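Uncharacterized ACR, COG1565 superfamily (Burkholderia thailandensis, PDB 4F3N) is of unknown function but has a methyltransferase fold, probably using S-adenosylmethionine and perhaps methylating protein arginines. Local coordinates at residues A355-T361 / K408-R414; V212-D218 / F295-Y299; S46-P50 / V330-L334; P77-E83 / A219-L224; R179-R183 / R198-A202. One frame throughout, in Å; residues are numbered along the deposited sequence. Where two conformers were deposited one is given.

Contacts 1, 2 and 5 all reach the seven-stranded mixed sheet of the methyltransferase fold. Contact 5 lies at the edge strand 197-200 and contact 1 at the opposite edge, strand 356-362, their centres about 26 Å apart; contact 2 is near the middle and touches contact 1 through the neighbouring strands 293-298 and 407-414. Segment 219-224 of contact 4 follows directly on 212-218 of contact 2, the two contacts crossing along the chain, with centres about 17 Å apart. Contact 3, the outlying surface contact, meets contact 4 through Pro-332 and Tyr-81. Contact 3 encloses contacts 2, 4 and 5, and contact 1 follows, so N-terminal segments pack against later parts of the fold.

Contact 1: residues A355-T361 / K408-R414; sequences ADLLGYT and KVIAFSR
Ala-411 O accepts two backbone N-H groups in succession, from Leu-358 N at 2.9 Å and, weakly, from Gly-359 N at 3.3 Å. This is a classic beta bulge in the antiparallel pair formed by strands 356-361 and 408-414, at one edge of the seven-stranded methyltransferase sheet. Leu-358 N sits above the carbonyl plane, 37° out of it, and the register shifts by one residue here. On either side of the bulge regular pairing holds: Asp-356 with Ser-413, and Thr-361 with Val-409. One face carries Leu-357, Tyr-360, Ile-410 and Phe-412. Leu-357 CD1 touches both Ile-410 CG1 (3.9 Å) and Phe-412 CE1 (4.0 Å), and helix 343-352 packs on Leu-357 and Ile-410. Lys-408, bent at chi2 and again at chi4, passes at a slant by the hydroxyl end of Tyr-360, its CE 3.6 Å from Tyr-360 OH, while NZ is bonded to Glu-405 O, Leu-406 O and Gly-300 O. At the far end a water donates to Asp-356 OD2 at 2.8 Å and accepts from Ser-413 OG at 2.6 Å.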
# COMPACT_ATOMS: atom_id res chain seq x y z
N ALA A 355 -3.09 -12.47 15.53
CA ALA A 355 -3.60 -11.14 15.90
C ALA A 355 -5.13 -11.16 15.80
O ALA A 355 -5.71 -11.98 15.13
CB ALA A 355 -3.02 -10.01 15.01
N ASP A 356 -5.75 -10.27 16.55
CA ASP A 356 -7.16 -9.97 16.43
C ASP A 356 -7.41 -9.03 15.28
O ASP A 356 -6.57 -8.17 14.98
CB ASP A 356 -7.61 -9.30 17.73
CG ASP A 356 -7.35 -10.19 18.97
OD1 ASP A 356 -7.62 -11.41 18.86
OD2 ASP A 356 -6.83 -9.69 20.00
N LEU A 357 -8.58 -9.16 14.66
CA LEU A 357 -9.04 -8.15 13.71
C LEU A 357 -9.69 -7.05 14.52
O LEU A 357 -10.67 -7.28 15.19
CB LEU A 357 -10.04 -8.70 12.72
CG LEU A 357 -10.65 -7.73 11.71
CD1 LEU A 357 -9.58 -7.31 10.72
CD2 LEU A 357 -11.81 -8.41 10.99
N LEU A 358 -9.10 -5.88 14.48
CA LEU A 358 -9.57 -4.70 15.20
C LEU A 358 -10.65 -3.96 14.42
O LEU A 358 -11.57 -3.43 15.02
CB LEU A 358 -8.37 -3.77 15.49
CG LEU A 358 -8.64 -2.57 16.36
CD1 LEU A 358 -9.18 -2.99 17.73
CD2 LEU A 358 -7.36 -1.70 16.42
N GLY A 359 -10.59 -3.96 13.09
CA GLY A 359 -11.67 -3.45 12.27
C GLY A 359 -11.35 -3.50 10.80
O GLY A 359 -10.20 -3.72 10.43
N TYR A 360 -12.38 -3.25 9.98
CA TYR A 360 -12.30 -3.16 8.50
C TYR A 360 -13.47 -2.29 8.04
O TYR A 360 -14.62 -2.63 8.30
CB TYR A 360 -12.33 -4.54 7.82
CG TYR A 360 -12.55 -4.42 6.38
CD1 TYR A 360 -11.55 -3.95 5.55
CD2 TYR A 360 -13.79 -4.63 5.83
CE1 TYR A 360 -11.77 -3.75 4.21
CE2 TYR A 360 -14.01 -4.43 4.49
CZ TYR A 360 -13.00 -3.99 3.69
OH TYR A 360 -13.19 -3.75 2.36
N THR A 361 -13.18 -1.17 7.39
CA THR A 361 -14.23 -0.32 6.88
C THR A 361 -13.68 0.56 5.78
O THR A 361 -12.48 0.47 5.45
CB THR A 361 -14.91 0.49 8.01
OG1 THR A 361 -16.14 1.04 7.51
CG2 THR A 361 -13.97 1.58 8.52
N LYS A 408 -9.77 1.71 1.77
CA LYS A 408 -10.24 0.97 2.93
C LYS A 408 -9.19 1.08 4.01
O LYS A 408 -8.02 1.37 3.74
CB LYS A 408 -10.46 -0.53 2.64
CG LYS A 408 -11.26 -0.83 1.37
CD LYS A 408 -12.71 -0.31 1.46
CE LYS A 408 -13.59 -0.86 0.32
NZ LYS A 408 -13.21 -0.30 -1.02
N VAL A 409 -9.64 0.90 5.25
CA VAL A 409 -8.72 0.73 6.37
C VAL A 409 -9.00 -0.61 7.02
O VAL A 409 -10.15 -0.89 7.39
CB VAL A 409 -8.89 1.83 7.42
CG1 VAL A 409 -7.86 1.66 8.49
CG2 VAL A 409 -8.77 3.25 6.76
N ILE A 410 -7.94 -1.41 7.18
CA ILE A 410 -7.99 -2.65 7.97
C ILE A 410 -6.98 -2.53 9.12
O ILE A 410 -5.92 -1.93 8.96
CB ILE A 410 -7.75 -3.91 7.09
CG1 ILE A 410 -8.16 -5.18 7.83
CG2 ILE A 410 -6.28 -4.03 6.61
CD1 ILE A 410 -8.43 -6.35 6.85
N ALA A 411 -7.33 -3.03 10.30
CA ALA A 411 -6.45 -2.97 11.43
C ALA A 411 -6.47 -4.28 12.20
O ALA A 411 -7.50 -4.93 12.30
CB ALA A 411 -6.83 -1.82 12.35
N PHE A 412 -5.31 -4.64 12.73
CA PHE A 412 -5.09 -5.80 13.57
C PHE A 412 -4.55 -5.35 14.92
O PHE A 412 -3.93 -4.28 15.06
CB PHE A 412 -4.09 -6.74 12.89
CG PHE A 412 -4.50 -7.20 11.53
CD1 PHE A 412 -5.41 -8.22 11.40
CD2 PHE A 412 -4.03 -6.57 10.37
CE1 PHE A 412 -5.83 -8.64 10.14
CE2 PHE A 412 -4.43 -6.99 9.12
CZ PHE A 412 -5.30 -8.05 9.01
N SER A 413 -4.71 -6.18 15.94
CA SER A 413 -4.28 -5.80 17.26
C SER A 413 -3.91 -6.99 18.13
O SER A 413 -4.27 -8.13 17.85
CB SER A 413 -5.32 -4.96 17.99
OG SER A 413 -6.54 -5.67 18.13
N ARG A 414 -3.12 -6.67 19.14
CA ARG A 414 -2.87 -7.59 20.25
C ARG A 414 -2.90 -6.76 21.52
O ARG A 414 -2.29 -5.69 21.60
CB ARG A 414 -1.52 -8.26 20.14
CG ARG A 414 -1.39 -9.14 18.93
CD ARG A 414 -0.13 -9.96 19.08
NE ARG A 414 0.22 -10.70 17.88
CZ ARG A 414 0.03 -12.01 17.72
NH1 ARG A 414 -0.58 -12.74 18.66
NH2 ARG A 414 0.45 -12.58 16.60
O HOH W 1 -6.37 -6.95 20.44

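Contact 2: residues V212-D218 / F295-Y299; sequences VGNEVLD and FFIDY. With EDO (1,2-ethanediol), chain D.
Three backbone bonds cross between the strands: Gly-213 N gives to Phe-295 O (2.9 Å), Gly-213 O accepts from Ile-297 N, and Glu-215 N reaches Ile-297 O at 2.8 Å. Apolar contact is sparser. Leu-217 CD1 comes against Phe-296 CB at 3.9 Å, the side chains crossing at about a right angle, with helix 276-288 beside both. These strands, 5° apart in direction, are parallel neighbours in the Rossmann-like methyltransferase sheet. Asn-214, at its strand's end, binds S-adenosyl-L-homocysteine in another structure of this protein; that ligand is absent here. With CG anti to the backbone N (chi1 -178°), Asn-214 OD1 lies on Ile-297 CB at 3.6 Å, while ND2 donates almost straight (172°) to O2 of an ethanediol, probably from the crystallisation liquor, 3.0 Å away. Among the acids, Asp-218 OD2 and Asp-298 OD1 are 2.4 Å apart, a gap so short that a proton is probably shared. Asp-298 OD2 takes the backbone N-H of Asp-218 from above its carboxylate plane, at 3.0 Å; a water near it and Gly-213 O accepts from Val-216 N. Glu-215 OE1 meets the Tyr-299 ring edge in plane, 3.7 Å from CE1, and is hydrogen-bonded to Thr-113 OG1 of the same cofactor site.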
# COMPACT_ATOMS: atom_id res chain seq x y z
N VAL A 212 1.89 1.46 11.05
CA VAL A 212 1.12 2.18 9.99
C VAL A 212 1.68 1.79 8.60
O VAL A 212 2.89 1.84 8.35
CB VAL A 212 1.15 3.69 10.15
CG1 VAL A 212 0.39 4.36 8.98
CG2 VAL A 212 0.53 4.13 11.48
N GLY A 213 0.81 1.30 7.70
CA GLY A 213 1.21 0.97 6.33
C GLY A 213 0.24 1.66 5.40
O GLY A 213 -0.84 1.13 5.14
N ASN A 214 0.61 2.84 4.91
CA ASN A 214 -0.23 3.64 4.07
C ASN A 214 0.14 3.52 2.60
O ASN A 214 1.23 3.94 2.23
CB ASN A 214 -0.01 5.07 4.52
CG ASN A 214 -0.84 6.04 3.78
OD1 ASN A 214 -2.02 5.80 3.49
ND2 ASN A 214 -0.22 7.24 3.52
N GLU A 215 -0.73 2.94 1.78
CA GLU A 215 -0.41 2.65 0.40
C GLU A 215 0.91 1.91 0.20
O GLU A 215 1.69 2.24 -0.72
CB GLU A 215 -0.47 3.97 -0.40
CG GLU A 215 -1.89 4.37 -0.64
CD GLU A 215 -2.01 5.56 -1.58
OE1 GLU A 215 -1.71 5.38 -2.74
OE2 GLU A 215 -2.31 6.65 -1.09
N VAL A 216 1.17 0.91 1.04
CA VAL A 216 2.33 0.06 0.84
C VAL A 216 1.98 -1.32 0.33
O VAL A 216 2.77 -1.89 -0.44
CB VAL A 216 3.23 -0.02 2.11
CG1 VAL A 216 3.76 1.37 2.46
CG2 VAL A 216 2.52 -0.59 3.29
N LEU A 217 0.81 -1.85 0.69
CA LEU A 217 0.41 -3.18 0.21
C LEU A 217 0.22 -3.21 -1.30
O LEU A 217 0.61 -4.23 -1.97
CB LEU A 217 -0.84 -3.66 0.92
CG LEU A 217 -0.75 -3.90 2.45
CD1 LEU A 217 -2.12 -4.30 2.97
CD2 LEU A 217 0.34 -4.91 2.88
N ASP A 218 -0.27 -2.10 -1.85
CA ASP A 218 -0.56 -2.00 -3.28
C ASP A 218 0.68 -2.05 -4.16
O ASP A 218 0.55 -2.28 -5.35
CB ASP A 218 -1.42 -0.77 -3.60
CG ASP A 218 -0.71 0.52 -3.32
OD1 ASP A 218 0.42 0.68 -3.82
OD2 ASP A 218 -1.26 1.40 -2.60
N PHE A 295 -2.35 -0.70 11.36
CA PHE A 295 -3.33 -0.14 10.43
C PHE A 295 -2.75 -0.18 9.02
O PHE A 295 -1.64 0.30 8.82
CB PHE A 295 -3.60 1.32 10.74
CG PHE A 295 -4.24 1.58 12.10
CD1 PHE A 295 -5.63 1.72 12.22
CD2 PHE A 295 -3.47 1.69 13.22
CE1 PHE A 295 -6.24 2.00 13.44
CE2 PHE A 295 -4.05 1.95 14.44
CZ PHE A 295 -5.43 2.12 14.54
N PHE A 296 -3.50 -0.75 8.08
CA PHE A 296 -3.19 -0.68 6.65
C PHE A 296 -4.26 0.08 5.91
O PHE A 296 -5.43 -0.22 6.08
CB PHE A 296 -3.01 -2.08 6.07
CG PHE A 296 -1.90 -2.85 6.73
CD1 PHE A 296 -0.57 -2.59 6.41
CD2 PHE A 296 -2.18 -3.80 7.68
CE1 PHE A 296 0.47 -3.33 7.02
CE2 PHE A 296 -1.15 -4.48 8.33
CZ PHE A 296 0.16 -4.25 7.98
N ILE A 297 -3.85 1.11 5.18
CA ILE A 297 -4.74 1.96 4.42
C ILE A 297 -4.42 1.73 2.95
O ILE A 297 -3.24 1.87 2.56
CB ILE A 297 -4.50 3.45 4.73
CG1 ILE A 297 -4.63 3.67 6.27
CG2 ILE A 297 -5.52 4.34 3.97
CD1 ILE A 297 -3.35 4.11 6.92
N ASP A 298 -5.41 1.37 2.16
CA ASP A 298 -5.15 1.12 0.75
C ASP A 298 -6.43 0.96 -0.02
O ASP A 298 -7.51 0.71 0.53
CB ASP A 298 -4.27 -0.13 0.59
CG ASP A 298 -3.11 0.05 -0.34
OD1 ASP A 298 -3.26 0.72 -1.41
OD2 ASP A 298 -2.02 -0.49 -0.02
N TYR A 299 -6.29 1.08 -1.33
CA TYR A 299 -7.40 0.81 -2.24
C TYR A 299 -7.54 -0.67 -2.55
O TYR A 299 -6.56 -1.41 -2.74
CB TYR A 299 -7.25 1.66 -3.49
CG TYR A 299 -5.85 1.69 -4.12
CD1 TYR A 299 -4.92 2.69 -3.77
CD2 TYR A 299 -5.47 0.75 -5.05
CE1 TYR A 299 -3.67 2.76 -4.36
CE2 TYR A 299 -4.18 0.79 -5.63
CZ TYR A 299 -3.31 1.80 -5.29
OH TYR A 299 -2.05 1.85 -5.85
C1 EDO D . -3.44 11.24 2.36
O1 EDO D . -4.22 10.52 1.45
C2 EDO D . -2.65 10.23 3.17
O2 EDO D . -1.62 9.60 2.39
O HOH W 2 -1.04 -0.32 2.60
O HOH W 3 -0.42 3.88 -4.66

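Contact 3: residues S46-P50 / V330-L334; sequences SLPVP and VYPGL
Pro-50 points its CD-CG edge at one face of the Tyr-331 ring, CD foremost, the two side chains arriving from opposite directions. Its CD stands 3.6 Å from the ring centroid and 22° off the normal, a CH-pi contact displaced toward the hydroxyl end, where Pro-50 CD is 3.3 Å from Tyr-331 CZ. The ring belongs to the first residue of a type II beta turn, Tyr-331 to Leu-334, closed by Leu-334 N to Tyr-331 O at 2.9 Å; Gly-333 takes the positive-phi place of that turn. With CG anti to its carbonyl carbon (chi1 -65°), the tyrosine reaches away from the turn into the loop that precedes helix 52-71. Leu-47 slides past it in the opposite direction, bringing CD2 to 4.0 Å from Tyr-331 CE2, and meets Val-330 tip to tip, Leu-47 CD1 to Val-330 CG1 at 4.1 Å. Val-49 crosses obliquely near the phenol oxygen. Tyr-320 adds a second ring, its plane inclined about 35° to that of Tyr-331, and its OH is bonded to Pro-48 O; Pro-332 O accepts a hydrogen bond from Ser-58 OG of helix 52-71. Apolar contacts thus join the N-terminal loop to the turn before strand 336-342 at the surface. The tightest place is Pro-50 CG against Leu-334 CD1, at 3.4 Å closer than usual for two carbons.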
# COMPACT_ATOMS: atom_id res chain seq x y z
N SER A 46 -0.85 9.49 -26.38
CA SER A 46 0.60 9.44 -26.78
C SER A 46 1.50 9.17 -25.59
O SER A 46 1.10 9.31 -24.42
CB SER A 46 1.04 10.74 -27.46
OG SER A 46 1.24 11.76 -26.50
N LEU A 47 2.73 8.81 -25.86
CA LEU A 47 3.61 8.39 -24.82
C LEU A 47 4.88 9.21 -24.91
O LEU A 47 5.67 8.96 -25.80
CB LEU A 47 3.90 6.92 -25.02
CG LEU A 47 4.63 6.23 -23.90
CD1 LEU A 47 3.64 6.12 -22.72
CD2 LEU A 47 5.11 4.85 -24.36
N PRO A 48 5.07 10.18 -24.00
CA PRO A 48 6.28 11.02 -24.03
C PRO A 48 7.55 10.20 -23.85
O PRO A 48 7.57 9.19 -23.12
CB PRO A 48 6.08 11.95 -22.85
CG PRO A 48 4.61 12.02 -22.70
CD PRO A 48 4.14 10.64 -22.95
N VAL A 49 8.59 10.60 -24.56
CA VAL A 49 9.87 9.95 -24.49
C VAL A 49 10.68 10.61 -23.38
O VAL A 49 10.80 11.85 -23.35
CB VAL A 49 10.61 10.11 -25.82
CG1 VAL A 49 11.99 9.50 -25.73
CG2 VAL A 49 9.76 9.51 -26.94
N PRO A 50 11.26 9.80 -22.46
CA PRO A 50 12.07 10.42 -21.39
C PRO A 50 13.36 11.06 -21.91
O PRO A 50 13.82 10.73 -22.99
CB PRO A 50 12.47 9.23 -20.48
CG PRO A 50 11.81 8.04 -21.04
CD PRO A 50 11.19 8.33 -22.37
N VAL A 330 5.95 -0.54 -20.35
CA VAL A 330 6.37 0.86 -20.66
C VAL A 330 7.52 1.31 -19.73
O VAL A 330 7.45 1.18 -18.50
CB VAL A 330 5.17 1.83 -20.56
CG1 VAL A 330 5.63 3.30 -20.53
CG2 VAL A 330 4.17 1.55 -21.70
N TYR A 331 8.58 1.83 -20.33
CA TYR A 331 9.74 2.40 -19.65
C TYR A 331 10.01 1.82 -18.26
O TYR A 331 9.77 2.49 -17.25
CB TYR A 331 9.63 3.94 -19.61
CG TYR A 331 9.68 4.55 -20.98
CD1 TYR A 331 10.80 4.38 -21.80
CD2 TYR A 331 8.59 5.25 -21.49
CE1 TYR A 331 10.83 4.90 -23.08
CE2 TYR A 331 8.62 5.79 -22.77
CZ TYR A 331 9.73 5.58 -23.56
OH TYR A 331 9.77 6.14 -24.83
N PRO A 332 10.49 0.57 -18.20
CA PRO A 332 10.87 -0.02 -16.92
C PRO A 332 11.72 0.93 -16.06
O PRO A 332 12.71 1.49 -16.54
CB PRO A 332 11.68 -1.26 -17.32
CG PRO A 332 11.11 -1.66 -18.62
CD PRO A 332 10.76 -0.35 -19.33
N GLY A 333 11.33 1.09 -14.82
CA GLY A 333 12.07 1.95 -13.90
C GLY A 333 11.54 3.37 -13.85
O GLY A 333 11.93 4.13 -12.94
N LEU A 334 10.73 3.77 -14.83
CA LEU A 334 10.25 5.16 -14.91
C LEU A 334 8.76 5.32 -14.65
O LEU A 334 8.22 6.42 -14.72
CB LEU A 334 10.59 5.79 -16.26
CG LEU A 334 12.05 5.71 -16.69
CD1 LEU A 334 12.23 6.41 -18.05
CD2 LEU A 334 12.98 6.32 -15.65

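Contact 4: residues P77-E83 / A219-L224; sequences PFSRYME and AMPVRL
Two flat groups frame this contact, the ring of Phe-78 and the guanidinium of Arg-223. Over one face of the ring sits Leu-224 CD1, 3.8 Å from the centroid and 20° off the normal, a CH-pi contact shifted toward the CG side of the ring, where Leu-224 CD1 to Phe-78 CG is 3.5 Å. At the ring edge, near its plane, lies Val-222 O, 3.6 Å from Phe-78 CD1. The ring is carried there by a first torsion with CG anti to the backbone N (chi1 -171°). In the Arg-223 conformer described, one of two modelled, Pro-77 CB rests over the centre of the guanidinium, 3.6 Å above its plane, the two side chains running side by side; Arg-223 NE makes a salt bridge to Glu-234. Further along the helix Met-82, extended beyond CG, offers its sulfur to Val-222 N in a weak hydrogen bond of 3.6 Å, while its CE lies 3.4 Å from Met-220 O. Pro-221 packs against one side of the helix, from Ser-79 to Glu-83, with its CB on Ser-79 O at 3.5 Å. A water accepts from both Phe-78 N and Leu-224 N. These contacts lay the first turns of helix 78-87, whose N-cap is Pro-77, against the connection from strand 210-214 of the methyltransferase sheet into strand 223-228 of the antiparallel sheet.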
# COMPACT_ATOMS: atom_id res chain seq x y z
N PRO A 77 8.02 -15.30 -13.57
CA PRO A 77 6.71 -14.83 -13.08
C PRO A 77 6.62 -13.28 -13.06
O PRO A 77 7.63 -12.59 -13.00
CB PRO A 77 6.62 -15.43 -11.68
CG PRO A 77 8.00 -15.78 -11.29
CD PRO A 77 8.83 -15.95 -12.52
N PHE A 78 5.40 -12.74 -13.11
CA PHE A 78 5.23 -11.30 -13.12
C PHE A 78 5.75 -10.67 -11.83
O PHE A 78 6.25 -9.53 -11.84
CB PHE A 78 3.78 -10.91 -13.35
CG PHE A 78 3.61 -9.45 -13.57
CD1 PHE A 78 3.08 -8.65 -12.57
CD2 PHE A 78 4.05 -8.84 -14.76
CE1 PHE A 78 2.95 -7.29 -12.75
CE2 PHE A 78 3.96 -7.47 -14.91
CZ PHE A 78 3.42 -6.70 -13.89
N SER A 79 5.64 -11.41 -10.74
CA SER A 79 6.14 -10.91 -9.42
C SER A 79 7.61 -10.52 -9.51
O SER A 79 8.07 -9.54 -8.91
CB SER A 79 5.93 -11.96 -8.32
OG SER A 79 6.39 -13.26 -8.74
N ARG A 80 8.37 -11.33 -10.24
CA ARG A 80 9.82 -11.12 -10.33
C ARG A 80 10.10 -9.87 -11.20
O ARG A 80 10.95 -9.04 -10.87
CB ARG A 80 10.48 -12.35 -10.92
CG ARG A 80 11.98 -12.18 -11.13
CD ARG A 80 12.75 -11.87 -9.86
NE ARG A 80 14.16 -11.81 -10.21
CZ ARG A 80 15.12 -11.41 -9.39
NH1 ARG A 80 14.84 -11.04 -8.13
NH2 ARG A 80 16.35 -11.35 -9.84
N TYR A 81 9.39 -9.78 -12.32
CA TYR A 81 9.44 -8.61 -13.17
C TYR A 81 9.12 -7.35 -12.37
O TYR A 81 9.88 -6.36 -12.38
CB TYR A 81 8.49 -8.76 -14.38
CG TYR A 81 8.45 -7.53 -15.22
CD1 TYR A 81 9.38 -7.32 -16.22
CD2 TYR A 81 7.49 -6.54 -15.00
CE1 TYR A 81 9.36 -6.15 -17.00
CE2 TYR A 81 7.49 -5.38 -15.72
CZ TYR A 81 8.43 -5.16 -16.70
OH TYR A 81 8.41 -3.98 -17.43
N MET A 82 8.00 -7.39 -11.66
CA MET A 82 7.55 -6.24 -10.92
C MET A 82 8.54 -5.91 -9.80
O MET A 82 8.86 -4.75 -9.56
CB MET A 82 6.17 -6.53 -10.32
CG MET A 82 5.50 -5.31 -9.73
SD MET A 82 3.83 -5.76 -9.27
CE MET A 82 3.52 -4.54 -8.01
N GLU A 83 9.05 -6.94 -9.15
CA GLU A 83 10.04 -6.68 -8.07
C GLU A 83 11.23 -5.91 -8.61
O GLU A 83 11.72 -4.93 -8.00
CB GLU A 83 10.51 -7.97 -7.43
CG GLU A 83 11.66 -7.80 -6.41
CD GLU A 83 12.24 -9.13 -5.97
OE1 GLU A 83 11.75 -10.20 -6.42
OE2 GLU A 83 13.23 -9.12 -5.21
N ALA A 219 1.86 -1.86 -3.58
CA ALA A 219 3.12 -1.78 -4.39
C ALA A 219 3.99 -3.00 -4.18
O ALA A 219 5.09 -3.08 -4.72
CB ALA A 219 3.90 -0.54 -4.05
N MET A 220 3.47 -3.96 -3.42
CA MET A 220 4.18 -5.23 -3.26
C MET A 220 3.93 -6.16 -4.46
O MET A 220 2.84 -6.15 -5.05
CB MET A 220 3.81 -5.86 -1.95
CG MET A 220 4.27 -4.96 -0.81
SD MET A 220 3.97 -5.59 0.81
CE MET A 220 4.57 -4.26 1.84
N PRO A 221 4.97 -6.90 -4.87
CA PRO A 221 4.84 -7.64 -6.12
C PRO A 221 3.65 -8.56 -6.13
O PRO A 221 3.35 -9.23 -5.13
CB PRO A 221 6.15 -8.44 -6.15
CG PRO A 221 7.12 -7.60 -5.45
CD PRO A 221 6.35 -6.90 -4.37
N VAL A 222 2.96 -8.61 -7.27
CA VAL A 222 1.85 -9.54 -7.45
C VAL A 222 2.20 -10.55 -8.54
O VAL A 222 3.06 -10.28 -9.38
CB VAL A 222 0.53 -8.83 -7.83
CG1 VAL A 222 0.09 -7.88 -6.70
CG2 VAL A 222 0.63 -8.07 -9.18
N ARG A 223 1.56 -11.72 -8.49
CA ARG A 223 1.62 -12.64 -9.62
C ARG A 223 0.32 -12.45 -10.41
O ARG A 223 -0.68 -12.01 -9.87
CB ARG A 223 1.86 -14.07 -9.13
CG ARG A 223 3.30 -14.29 -8.70
CD ARG A 223 3.55 -15.58 -7.92
NE ARG A 223 4.02 -16.67 -8.76
CZ ARG A 223 5.25 -17.20 -8.73
NH1 ARG A 223 6.18 -16.78 -7.88
NH2 ARG A 223 5.55 -18.20 -9.55
N LEU A 224 0.35 -12.75 -11.69
CA LEU A 224 -0.83 -12.69 -12.50
C LEU A 224 -1.29 -14.10 -12.84
O LEU A 224 -0.49 -15.01 -13.10
CB LEU A 224 -0.53 -11.91 -13.77
CG LEU A 224 -0.07 -10.45 -13.55
CD1 LEU A 224 0.33 -9.74 -14.84
CD2 LEU A 224 -1.19 -9.66 -12.88
O HOH W 4 2.95 -14.16 -12.54

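Contact 5: residues R179-R183 / R198-A202; sequences RARQR and RWLDA
Trp-199 NE1 donates to Gln-182 OE1 at 2.8 Å, a bond lying in both the carbonyl plane and the indole plane. It joins helix 179-189 to strand 197-200, the last two elements of a beta-alpha-beta unit in the Rossmann-like sheet, which run in nearly opposite directions (164°). This is the compact side: Arg-179 CB sits over the five-membered ring, 3.5 Å from its centroid, as a CH-pi contact, Arg-183 CB touches Trp-199 CH2 at 3.9 Å, and the Gln-182 amide is nearly coplanar with the indole. Gln-182 NE2 donates to Gly-145 O and Gly-147 O, in a glycine-rich loop consistent with a Rossmann-type motif. The outer side is looser, with a water that accepts from Arg-179 NH1 and donates to Trp-199 O. Arg-179, bent at chi3 (74°), carries its guanidinium past the indole, one face over Trp-199 CB, to the exposed Asp-201; NE pairs with Asp-173. Arg-179 NH2 forms a salt bridge with Asp-201 OD1, its hydrogen bond 2.8 Å long, 155° at the hydrogen and close to the guanidinium plane.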
# COMPACT_ATOMS: atom_id res chain seq x y z
N ARG A 179 15.11 7.32 2.92
CA ARG A 179 15.26 8.06 4.17
C ARG A 179 15.84 9.47 4.03
O ARG A 179 15.51 10.32 4.82
CB ARG A 179 15.98 7.25 5.23
CG ARG A 179 17.42 6.90 4.96
CD ARG A 179 17.87 5.88 5.98
NE ARG A 179 17.32 4.54 5.75
CZ ARG A 179 17.67 3.47 6.45
NH1 ARG A 179 18.55 3.60 7.45
NH2 ARG A 179 17.18 2.28 6.18
N ALA A 180 16.69 9.74 3.03
CA ALA A 180 17.23 11.09 2.90
C ALA A 180 16.14 12.13 2.72
O ALA A 180 16.15 13.15 3.40
CB ALA A 180 18.27 11.18 1.73
N ARG A 181 15.21 11.88 1.80
CA ARG A 181 14.12 12.82 1.60
C ARG A 181 13.20 12.90 2.82
O ARG A 181 12.74 13.99 3.18
CB ARG A 181 13.32 12.52 0.33
CG ARG A 181 12.28 13.60 0.02
CD ARG A 181 12.49 14.26 -1.33
NE ARG A 181 11.29 14.98 -1.78
CZ ARG A 181 10.44 14.59 -2.74
NH1 ARG A 181 10.61 13.45 -3.41
NH2 ARG A 181 9.38 15.36 -3.04
N GLN A 182 12.93 11.75 3.46
CA GLN A 182 12.10 11.73 4.66
C GLN A 182 12.70 12.60 5.78
O GLN A 182 11.99 13.38 6.43
CB GLN A 182 11.93 10.29 5.17
CG GLN A 182 11.13 9.43 4.21
CD GLN A 182 11.21 7.94 4.48
OE1 GLN A 182 12.00 7.48 5.32
NE2 GLN A 182 10.38 7.16 3.75
N ARG A 183 14.01 12.49 5.98
CA ARG A 183 14.72 13.25 6.99
C ARG A 183 14.62 14.75 6.70
O ARG A 183 14.40 15.53 7.60
CB ARG A 183 16.20 12.81 6.99
CG ARG A 183 17.11 13.60 7.90
CD ARG A 183 18.46 12.90 7.93
NE ARG A 183 19.36 13.57 8.83
CZ ARG A 183 20.27 14.46 8.45
NH1 ARG A 183 20.42 14.73 7.15
NH2 ARG A 183 21.05 15.03 9.34
N ARG A 198 13.64 7.33 14.03
CA ARG A 198 14.76 6.46 13.73
C ARG A 198 14.39 5.61 12.54
O ARG A 198 13.20 5.25 12.36
CB ARG A 198 15.10 5.57 14.93
CG ARG A 198 15.67 6.31 16.13
CD ARG A 198 17.04 6.88 15.84
NE ARG A 198 17.61 7.55 17.01
CZ ARG A 198 17.34 8.80 17.38
NH1 ARG A 198 16.50 9.56 16.69
NH2 ARG A 198 17.94 9.30 18.47
N TRP A 199 15.37 5.29 11.70
CA TRP A 199 15.14 4.48 10.53
C TRP A 199 15.71 3.08 10.70
O TRP A 199 16.79 2.88 11.27
CB TRP A 199 15.79 5.14 9.33
CG TRP A 199 15.02 6.32 8.79
CD1 TRP A 199 14.11 6.34 7.72
CD2 TRP A 199 15.04 7.71 9.28
NE1 TRP A 199 13.61 7.59 7.55
CE2 TRP A 199 14.14 8.46 8.43
CE3 TRP A 199 15.74 8.38 10.28
CZ2 TRP A 199 13.93 9.82 8.59
CZ3 TRP A 199 15.51 9.75 10.46
CH2 TRP A 199 14.62 10.44 9.62
N LEU A 200 14.94 2.11 10.21
CA LEU A 200 15.28 0.69 10.29
C LEU A 200 15.50 0.11 8.91
O LEU A 200 14.82 0.50 7.97
CB LEU A 200 14.13 -0.05 10.94
CG LEU A 200 13.67 0.38 12.32
CD1 LEU A 200 12.47 -0.45 12.71
CD2 LEU A 200 14.80 0.25 13.35
N ASP A 201 16.41 -0.86 8.81
CA ASP A 201 16.70 -1.51 7.56
C ASP A 201 15.80 -2.75 7.31
O ASP A 201 15.73 -3.26 6.19
CB ASP A 201 18.15 -1.99 7.54
CG ASP A 201 19.14 -0.82 7.63
OD1 ASP A 201 18.70 0.32 7.50
OD2 ASP A 201 20.35 -1.06 7.83
N ALA A 202 15.13 -3.22 8.36
CA ALA A 202 14.26 -4.39 8.27
C ALA A 202 13.25 -4.36 9.40
O ALA A 202 13.45 -3.66 10.38
CB ALA A 202 15.08 -5.65 8.34
O HOH W 5 19.07 1.90 10.07